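Local coordinates for twitching motility pilus retraction protein (Geobacter sulfurreducens PCA, PDB 5ZFQ) that probably uses ATP hydrolysis, as a hexameric motor, to power retraction of the type IV pilus, at residues 89-97 / 108-118; 29-37 / 99-107. All blocks are in the same frame, centred on the assembly; numbering follows the deposited sequence.

Interaction 1 (89-97 / 108-118); sequences FEEANELDL and RGNVFIQRGAV
The outer arm of a beta hairpin, strand 94-101, pairs antiparallel with strand 105-114, and the end of helix 83-92 leans on the same partner. Leu-95 and Val-111 form a hydrogen-bonded pair. Val-111 N gives an almost straight bond to Leu-95 O at 2.9 Å, and Leu-95 N returns one to Val-111 O. Leu-97 and Gly-109 make the next such pair, two residues along.

Between them, Asp-96 and Asn-110 are a non-hydrogen-bonded pair, linked through their side chains instead. Asn-110 ND2 donates to the anti lone pair of Asp-96 OD1 at 3.0 Å, with amide and carboxylate planes turned 48° apart. Asp-96 OD2 forms a salt bridge with Arg-108 NH2 at the edge of the guanidinium, the two planes only 21° apart. A water joins Asp-96 OD1 to Arg-108 NE. Arg-220 of a second subunit also pairs with OD2, so this carboxylate ties the hairpin to the subunit interface. On the same face, Glu-94 OE2 forms a salt bridge with Arg-202 of the second subunit. With an alanine in place of Asp-96, Arg-108 and Arg-220 of the second subunit would probably lose the negative group they share, and Asn-110 ND2 its acceptor here.

On the other face, Val-111 CG1 sits over the Phe-89 ring, 3.7 Å from its centroid, in a CH-pi contact. Phe-89 CG lies anti to the backbone N (chi1 176°), which carries the ring from the helix toward the strand. Ile-113 CD1 reaches Phe-89 CZ at 3.6 Å, and Val-118 CG2 lies at the ring edge. Asn-93, with positive phi just past the helix, lays its amide beside Ile-113 CG1. The arrangement is that of a helix leading into the edge strand of an antiparallel sheet, here in the N-terminal domain of this PilT retraction ATPase.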
loop_
_atom_site.group_PDB
_atom_site.type_symbol
_atom_site.label_atom_id
_atom_site.label_comp_id
_atom_site.label_asym_id
_atom_site.label_seq_id
_atom_site.Cartn_x
_atom_site.Cartn_y
_atom_site.Cartn_z
ATOM N N PHE A 89 8.971 -22.381 -18.219
ATOM C CA PHE A 89 10.409 -22.206 -17.991
ATOM C C PHE A 89 11.066 -21.050 -18.788
ATOM O O PHE A 89 11.911 -20.329 -18.273
ATOM C CB PHE A 89 11.134 -23.518 -18.308
ATOM C CG PHE A 89 12.643 -23.423 -18.191
ATOM C CD1 PHE A 89 13.243 -23.183 -16.961
ATOM C CD2 PHE A 89 13.460 -23.553 -19.323
ATOM C CE1 PHE A 89 14.628 -23.085 -16.861
ATOM C CE2 PHE A 89 14.843 -23.459 -19.221
ATOM C CZ PHE A 89 15.426 -23.224 -17.988
ATOM N N GLU A 90 10.693 -20.886 -20.048
ATOM C CA GLU A 90 11.303 -19.857 -20.881
ATOM C C GLU A 90 10.866 -18.456 -20.475
ATOM O O GLU A 90 11.593 -17.487 -20.705
ATOM C CB GLU A 90 10.997 -20.114 -22.364
ATOM C CG GLU A 90 11.930 -21.165 -22.951
ATOM C CD GLU A 90 11.576 -21.614 -24.353
ATOM O OE1 GLU A 90 10.454 -21.314 -24.824
ATOM O OE2 GLU A 90 12.437 -22.286 -24.981
ATOM N N GLU A 91 9.695 -18.347 -19.858
ATOM C CA GLU A 91 9.238 -17.075 -19.328
ATOM C C GLU A 91 9.900 -16.775 -17.971
ATOM O O GLU A 91 10.188 -15.617 -17.650
ATOM C CB GLU A 91 7.710 -17.083 -19.208
ATOM C CG GLU A 91 7.098 -15.902 -18.427
ATOM C CD GLU A 91 6.991 -16.163 -16.906
ATOM O OE1 GLU A 91 6.970 -17.355 -16.491
ATOM O OE2 GLU A 91 6.931 -15.175 -16.129
ATOM N N ALA A 92 10.156 -17.831 -17.198
ATOM C CA ALA A 92 10.515 -17.704 -15.791
ATOM C C ALA A 92 12.000 -17.901 -15.476
ATOM O O ALA A 92 12.494 -17.397 -14.458
ATOM C CB ALA A 92 9.703 -18.690 -14.975
ATOM N N ASN A 93 12.685 -18.652 -16.341
ATOM C CA ASN A 93 14.047 -19.152 -16.111
ATOM C C ASN A 93 14.140 -20.018 -14.853
ATOM O O ASN A 93 15.206 -20.207 -14.266
ATOM C CB ASN A 93 15.047 -18.001 -16.065
ATOM C CG ASN A 93 15.456 -17.555 -17.445
ATOM O OD1 ASN A 93 14.749 -17.805 -18.433
ATOM N ND2 ASN A 93 16.607 -16.914 -17.535
ATOM N N GLU A 94 12.995 -20.572 -14.481
ATOM C CA GLU A 94 12.872 -21.456 -13.336
ATOM C C GLU A 94 11.689 -22.390 -13.553
ATOM O O GLU A 94 10.584 -21.946 -13.898
ATOM C CB GLU A 94 12.716 -20.650 -12.028
ATOM C CG GLU A 94 14.042 -20.385 -11.292
ATOM C CD GLU A 94 14.541 -18.965 -11.413
ATOM O OE1 GLU A 94 13.818 -18.051 -11.899
ATOM O OE2 GLU A 94 15.697 -18.764 -11.018
ATOM N N LEU A 95 11.938 -23.686 -13.384
ATOM C CA LEU A 95 10.885 -24.693 -13.444
ATOM C C LEU A 95 11.197 -25.824 -12.479
ATOM O O LEU A 95 12.324 -26.329 -12.439
ATOM C CB LEU A 95 10.731 -25.246 -14.858
ATOM C CG LEU A 95 9.583 -26.225 -15.065
ATOM C CD1 LEU A 95 8.248 -25.469 -15.156
ATOM C CD2 LEU A 95 9.839 -27.042 -16.296
ATOM N N ASP A 96 10.203 -26.241 -11.707
ATOM C CA ASP A 96 10.404 -27.350 -10.783
ATOM C C ASP A 96 9.235 -28.299 -10.913
ATOM O O ASP A 96 8.092 -27.876 -10.805
ATOM C CB ASP A 96 10.546 -26.830 -9.344
ATOM C CG ASP A 96 10.928 -27.917 -8.356
ATOM O OD1 ASP A 96 12.139 -28.236 -8.241
ATOM O OD2 ASP A 96 10.003 -28.450 -7.690
ATOM N N LEU A 97 9.499 -29.580 -11.149
ATOM C CA LEU A 97 8.395 -30.520 -11.363
ATOM C C LEU A 97 8.663 -31.933 -10.821
ATOM O O LEU A 97 9.767 -32.237 -10.332
ATOM C CB LEU A 97 8.067 -30.623 -12.861
ATOM C CG LEU A 97 9.044 -31.490 -13.679
ATOM C CD1 LEU A 97 8.389 -31.956 -14.941
ATOM C CD2 LEU A 97 10.385 -30.778 -13.981
ATOM N N ARG A 108 11.925 -36.000 -9.043
ATOM C CA ARG A 108 11.749 -34.549 -9.061
ATOM C C ARG A 108 12.824 -33.970 -9.976
ATOM O O ARG A 108 13.962 -34.450 -9.997
ATOM C CB ARG A 108 11.846 -33.952 -7.660
ATOM C CG ARG A 108 10.709 -34.308 -6.784
ATOM C CD ARG A 108 10.418 -33.154 -5.895
ATOM N NE ARG A 108 10.076 -31.923 -6.615
ATOM C CZ ARG A 108 8.833 -31.580 -6.952
ATOM N NH1 ARG A 108 7.812 -32.390 -6.655
ATOM N NH2 ARG A 108 8.608 -30.431 -7.599
ATOM N N GLY A 109 12.459 -32.962 -10.752
ATOM C CA GLY A 109 13.408 -32.314 -11.631
ATOM C C GLY A 109 13.438 -30.831 -11.349
ATOM O O GLY A 109 12.405 -30.231 -10.990
ATOM N N ASN A 110 14.614 -30.224 -11.471
ATOM C CA ASN A 110 14.682 -28.777 -11.419
ATOM C C ASN A 110 15.553 -28.214 -12.521
ATOM O O ASN A 110 16.714 -28.601 -12.672
ATOM C CB ASN A 110 15.184 -28.303 -10.065
ATOM C CG ASN A 110 15.128 -26.799 -9.939
ATOM O OD1 ASN A 110 16.111 -26.117 -10.216
ATOM N ND2 ASN A 110 13.970 -26.269 -9.564
ATOM N N VAL A 111 14.980 -27.290 -13.278
ATOM C CA VAL A 111 15.613 -26.746 -14.466
ATOM C C VAL A 111 15.828 -25.279 -14.259
ATOM O O VAL A 111 14.891 -24.577 -13.882
ATOM C CB VAL A 111 14.747 -26.947 -15.730
ATOM C CG1 VAL A 111 15.515 -26.525 -16.975
ATOM C CG2 VAL A 111 14.303 -28.384 -15.836
ATOM N N PHE A 112 17.045 -24.800 -14.492
ATOM C CA PHE A 112 17.340 -23.384 -14.280
ATOM C C PHE A 112 18.328 -22.904 -15.333
ATOM O O PHE A 112 18.819 -23.704 -16.134
ATOM C CB PHE A 112 17.875 -23.120 -12.847
ATOM C CG PHE A 112 19.124 -23.915 -12.473
ATOM C CD1 PHE A 112 19.030 -25.249 -12.067
ATOM C CD2 PHE A 112 20.382 -23.307 -12.465
ATOM C CE1 PHE A 112 20.178 -25.972 -11.700
ATOM C CE2 PHE A 112 21.540 -24.023 -12.102
ATOM C CZ PHE A 112 21.440 -25.348 -11.715
ATOM N N ILE A 113 18.590 -21.592 -15.334
ATOM C CA ILE A 113 19.589 -21.011 -16.216
ATOM C C ILE A 113 20.822 -20.628 -15.415
ATOM O O ILE A 113 20.745 -19.912 -14.397
ATOM C CB ILE A 113 19.058 -19.759 -16.982
ATOM C CG1 ILE A 113 17.879 -20.123 -17.892
ATOM C CG2 ILE A 113 20.160 -19.164 -17.836
ATOM C CD1 ILE A 113 18.204 -21.192 -18.922
ATOM N N GLN A 114 21.976 -21.109 -15.858
ATOM C CA GLN A 114 23.217 -20.605 -15.279
ATOM C C GLN A 114 24.166 -20.241 -16.409
ATOM O O GLN A 114 24.361 -21.012 -17.344
ATOM C CB GLN A 114 23.830 -21.619 -14.299
ATOM C CG GLN A 114 24.451 -22.855 -14.916
ATOM C CD GLN A 114 25.939 -22.666 -15.191
ATOM O OE1 GLN A 114 26.667 -22.044 -14.392
ATOM N NE2 GLN A 114 26.401 -23.191 -16.334
ATOM N N ARG A 115 24.711 -19.032 -16.317
ATOM C CA ARG A 115 25.633 -18.494 -17.312
ATOM C C ARG A 115 25.133 -18.690 -18.764
ATOM O O ARG A 115 25.889 -19.104 -19.659
ATOM C CB ARG A 115 27.018 -19.111 -17.100
ATOM C CG ARG A 115 27.782 -18.434 -15.964
ATOM C CD ARG A 115 29.125 -19.086 -15.696
ATOM N NE ARG A 115 28.999 -20.395 -15.038
ATOM C CZ ARG A 115 30.039 -21.134 -14.625
ATOM N NH1 ARG A 115 31.291 -20.691 -14.798
ATOM N NH2 ARG A 115 29.837 -22.312 -14.035
ATOM N N GLY A 116 23.847 -18.406 -18.974
ATOM C CA GLY A 116 23.247 -18.469 -20.295
ATOM C C GLY A 116 22.831 -19.857 -20.754
ATOM O O GLY A 116 22.303 -20.015 -21.863
ATOM N N ALA A 117 23.075 -20.858 -19.909
ATOM C CA ALA A 117 22.806 -22.246 -20.257
ATOM C C ALA A 117 21.772 -22.896 -19.345
ATOM O O ALA A 117 21.628 -22.546 -18.175
ATOM C CB ALA A 117 24.096 -23.055 -20.224
ATOM N N VAL A 118 21.071 -23.867 -19.901
ATOM C CA VAL A 118 20.166 -24.706 -19.152
ATOM C C VAL A 118 20.966 -25.602 -18.220
ATOM O O VAL A 118 22.055 -26.051 -18.559
ATOM C CB VAL A 118 19.286 -25.543 -20.106
ATOM C CG1 VAL A 118 18.499 -26.591 -19.350
ATOM C CG2 VAL A 118 18.348 -24.623 -20.842
HETATM O O HOH W 1 12.500 -30.584 -7.489
#

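Interaction 2 (29-37 / 99-107); sequences MHQLLTELV and FGIKGLSRF
His-30 O accepts two bonds from Thr-34, one from the backbone N and one from the hydroxyl OG1, each 2.8 Å long. The hydroxyl comes from above the carbonyl plane. Thr-34 OG1 is anti to its own carbonyl carbon (chi1 -69°), which turns it back along the helix to this oxygen. The same OG1 touches Leu-104 CD2 at 3.4 Å, so the polar group lies against an apolar one.

Helix 29-38 packs here across the end of the hairpin formed by strands 94-101 and 105-114, at a steep angle to both. A classic beta bulge sets Leu-104 and Ser-105 opposite the single residue Ile-101, and Leu-104 points toward the helix. The side chains of Leu-104 and Val-37 reach toward each other tip to tip, with Leu-104 CD1 3.8 Å from Val-37 CB.

Leu-33 divides its branches between two rings. CD2 lies over one face of the Phe-107 ring, 4.0 Å from its centroid, as a CH-pi contact. CD1 reaches the edge of the Phe-99 ring at CE2. Val-37 CG2 meets the Phe-107 edge at CZ, 3.8 Å away. At the solvent-exposed His-30, ring atom CD2 touches Ile-101 CG2.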
loop_
_atom_site.group_PDB
_atom_site.type_symbol
_atom_site.label_atom_id
_atom_site.label_comp_id
_atom_site.label_asym_id
_atom_site.label_seq_id
_atom_site.Cartn_x
_atom_site.Cartn_y
_atom_site.Cartn_z
ATOM N N MET A 29 18.016 -38.958 -21.438
ATOM C CA MET A 29 17.712 -38.891 -20.003
ATOM C C MET A 29 17.273 -40.254 -19.446
ATOM O O MET A 29 17.544 -40.577 -18.282
ATOM C CB MET A 29 16.633 -37.833 -19.710
ATOM C CG MET A 29 17.136 -36.397 -19.723
ATOM S SD MET A 29 18.409 -36.033 -18.463
ATOM C CE MET A 29 17.434 -35.912 -16.964
ATOM N N HIS A 30 16.596 -41.046 -20.269
ATOM C CA HIS A 30 16.179 -42.368 -19.840
ATOM C C HIS A 30 17.402 -43.177 -19.423
ATOM O O HIS A 30 17.464 -43.671 -18.299
ATOM C CB HIS A 30 15.402 -43.076 -20.949
ATOM C CG HIS A 30 14.770 -44.354 -20.514
ATOM N ND1 HIS A 30 15.492 -45.510 -20.314
ATOM C CD2 HIS A 30 13.483 -44.658 -20.226
ATOM C CE1 HIS A 30 14.674 -46.478 -19.936
ATOM N NE2 HIS A 30 13.449 -45.984 -19.867
ATOM N N GLN A 31 18.374 -43.289 -20.330
ATOM C CA GLN A 31 19.691 -43.856 -20.023
ATOM C C GLN A 31 20.310 -43.252 -18.773
ATOM O O GLN A 31 20.801 -43.974 -17.906
ATOM C CB GLN A 31 20.651 -43.641 -21.183
ATOM C CG GLN A 31 20.339 -44.456 -22.384
ATOM C CD GLN A 31 21.262 -44.118 -23.540
ATOM O OE1 GLN A 31 21.044 -43.132 -24.255
ATOM N NE2 GLN A 31 22.299 -44.934 -23.735
ATOM N N LEU A 32 20.296 -41.927 -18.687
ATOM C CA LEU A 32 20.972 -41.257 -17.586
ATOM C C LEU A 32 20.311 -41.548 -16.232
ATOM O O LEU A 32 20.995 -41.794 -15.242
ATOM C CB LEU A 32 21.045 -39.741 -17.844
ATOM C CG LEU A 32 22.072 -39.306 -18.914
ATOM C CD1 LEU A 32 22.109 -37.792 -19.090
ATOM C CD2 LEU A 32 23.469 -39.845 -18.594
ATOM N N LEU A 33 18.985 -41.534 -16.194
ATOM C CA LEU A 33 18.268 -41.742 -14.940
ATOM C C LEU A 33 18.321 -43.211 -14.572
ATOM O O LEU A 33 18.406 -43.565 -13.391
ATOM C CB LEU A 33 16.819 -41.260 -15.053
ATOM C CG LEU A 33 16.633 -39.754 -15.298
ATOM C CD1 LEU A 33 15.263 -39.473 -15.917
ATOM C CD2 LEU A 33 16.812 -38.995 -13.992
ATOM N N THR A 34 18.264 -44.064 -15.595
ATOM C CA THR A 34 18.361 -45.493 -15.380
ATOM C C THR A 34 19.694 -45.741 -14.707
ATOM O O THR A 34 19.769 -46.399 -13.677
ATOM C CB THR A 34 18.241 -46.282 -16.689
ATOM O OG1 THR A 34 16.899 -46.177 -17.183
ATOM C CG2 THR A 34 18.560 -47.748 -16.453
ATOM N N GLU A 35 20.737 -45.161 -15.278
ATOM C CA GLU A 35 22.068 -45.227 -14.693
ATOM C C GLU A 35 22.077 -44.749 -13.233
ATOM O O GLU A 35 22.613 -45.437 -12.353
ATOM C CB GLU A 35 23.044 -44.401 -15.527
ATOM C CG GLU A 35 24.384 -44.209 -14.872
ATOM C CD GLU A 35 25.359 -45.330 -15.169
ATOM O OE1 GLU A 35 24.972 -46.515 -15.011
ATOM O OE2 GLU A 35 26.519 -45.017 -15.537
ATOM N N LEU A 36 21.469 -43.585 -12.991
ATOM C CA LEU A 36 21.328 -43.021 -11.653
ATOM C C LEU A 36 20.735 -44.019 -10.664
ATOM O O LEU A 36 21.311 -44.275 -9.600
ATOM C CB LEU A 36 20.460 -41.766 -11.698
ATOM C CG LEU A 36 20.075 -41.131 -10.347
ATOM C CD1 LEU A 36 21.270 -40.516 -9.542
ATOM C CD2 LEU A 36 18.964 -40.098 -10.543
ATOM N N VAL A 37 19.584 -44.583 -11.020
ATOM C CA VAL A 37 18.865 -45.471 -10.115
ATOM C C VAL A 37 19.647 -46.761 -9.883
ATOM O O VAL A 37 19.850 -47.153 -8.735
ATOM C CB VAL A 37 17.445 -45.813 -10.637
ATOM C CG1 VAL A 37 16.771 -46.815 -9.715
ATOM C CG2 VAL A 37 16.586 -44.559 -10.748
ATOM N N PHE A 99 7.973 -36.155 -12.219
ATOM C CA PHE A 99 7.611 -36.999 -13.347
ATOM C C PHE A 99 7.999 -38.443 -13.053
ATOM O O PHE A 99 8.733 -38.712 -12.084
ATOM C CB PHE A 99 8.280 -36.509 -14.640
ATOM C CG PHE A 99 9.791 -36.496 -14.593
ATOM C CD1 PHE A 99 10.476 -35.435 -14.026
ATOM C CD2 PHE A 99 10.522 -37.535 -15.140
ATOM C CE1 PHE A 99 11.867 -35.416 -14.002
ATOM C CE2 PHE A 99 11.910 -37.524 -15.105
ATOM C CZ PHE A 99 12.584 -36.464 -14.542
ATOM N N GLY A 100 7.498 -39.358 -13.885
ATOM C CA GLY A 100 7.847 -40.764 -13.792
ATOM C C GLY A 100 8.344 -41.366 -15.098
ATOM O O GLY A 100 7.883 -41.018 -16.186
ATOM N N ILE A 101 9.317 -42.259 -14.979
ATOM C CA ILE A 101 9.726 -43.127 -16.065
ATOM C C ILE A 101 9.101 -44.465 -15.728
ATOM O O ILE A 101 9.408 -45.034 -14.686
ATOM C CB ILE A 101 11.269 -43.283 -16.171
ATOM C CG1 ILE A 101 11.996 -41.928 -16.247
ATOM C CG2 ILE A 101 11.648 -44.149 -17.354
ATOM C CD1 ILE A 101 11.417 -40.940 -17.232
ATOM N N LYS A 102 8.199 -44.953 -16.578
ATOM C CA LYS A 102 7.542 -46.247 -16.357
ATOM C C LYS A 102 8.589 -47.363 -16.218
ATOM O O LYS A 102 9.531 -47.450 -17.014
ATOM C CB LYS A 102 6.558 -46.553 -17.503
ATOM C CG LYS A 102 6.616 -47.978 -18.071
ATOM C CD LYS A 102 6.263 -48.033 -19.564
ATOM C CE LYS A 102 6.535 -49.418 -20.163
ATOM N NZ LYS A 102 6.199 -49.495 -21.622
ATOM N N GLY A 103 8.440 -48.193 -15.189
ATOM C CA GLY A 103 9.367 -49.288 -14.961
ATOM C C GLY A 103 10.641 -48.909 -14.229
ATOM O O GLY A 103 11.449 -49.768 -13.897
ATOM N N LEU A 104 10.832 -47.620 -13.967
ATOM C CA LEU A 104 12.032 -47.168 -13.283
ATOM C C LEU A 104 11.694 -46.458 -11.970
ATOM O O LEU A 104 11.749 -47.063 -10.901
ATOM C CB LEU A 104 12.839 -46.251 -14.201
ATOM C CG LEU A 104 14.220 -45.779 -13.726
ATOM C CD1 LEU A 104 15.146 -46.950 -13.395
ATOM C CD2 LEU A 104 14.844 -44.884 -14.782
ATOM N N SER A 105 11.333 -45.179 -12.038
ATOM C CA SER A 105 11.067 -44.434 -10.813
ATOM C C SER A 105 10.325 -43.132 -11.053
ATOM O O SER A 105 10.202 -42.679 -12.188
ATOM C CB SER A 105 12.380 -44.132 -10.068
ATOM O OG SER A 105 12.117 -43.568 -8.784
ATOM N N ARG A 106 9.828 -42.548 -9.965
ATOM C CA ARG A 106 9.331 -41.180 -9.962
ATOM C C ARG A 106 10.521 -40.267 -9.661
ATOM O O ARG A 106 11.392 -40.618 -8.855
ATOM C CB ARG A 106 8.222 -41.007 -8.919
ATOM C CG ARG A 106 6.793 -41.342 -9.373
ATOM C CD ARG A 106 6.249 -40.334 -10.402
ATOM N NE ARG A 106 4.896 -39.898 -10.023
ATOM C CZ ARG A 106 4.336 -38.718 -10.324
ATOM N NH1 ARG A 106 4.988 -37.814 -11.057
ATOM N NH2 ARG A 106 3.102 -38.447 -9.892
ATOM N N PHE A 107 10.583 -39.114 -10.323
ATOM C CA PHE A 107 11.669 -38.174 -10.061
ATOM C C PHE A 107 11.137 -36.793 -9.756
ATOM O O PHE A 107 10.030 -36.454 -10.139
ATOM C CB PHE A 107 12.627 -38.113 -11.253
ATOM C CG PHE A 107 13.240 -39.443 -11.607
ATOM C CD1 PHE A 107 12.569 -40.340 -12.433
ATOM C CD2 PHE A 107 14.472 -39.807 -11.101
ATOM C CE1 PHE A 107 13.130 -41.572 -12.758
ATOM C CE2 PHE A 107 15.032 -41.039 -11.426
ATOM C CZ PHE A 107 14.360 -41.920 -12.260
#

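In the fold
Interactions 1 and 2 use different lengths of one hairpin, strands 94-101 and 105-114. Their centres are about 20 Å apart. Interaction 2 lies at the turn end and interaction 1 farther along, where helix 83-92 leads into the hairpin. They meet where Phe-99 packs on Gly-109. Along the chain the order is 29-37, 89-97, 99-107, 108-118, so the segments of the two contacts alternate. Both reach the same antiparallel sheet, separate from the sheet that carries the probable P-loop. Interaction 1 faces a second subunit of the hexamer, whereas no other chain of the assembly touches interaction 2. One hairpin therefore joins the intersubunit surface to the first modelled helix, 29-38.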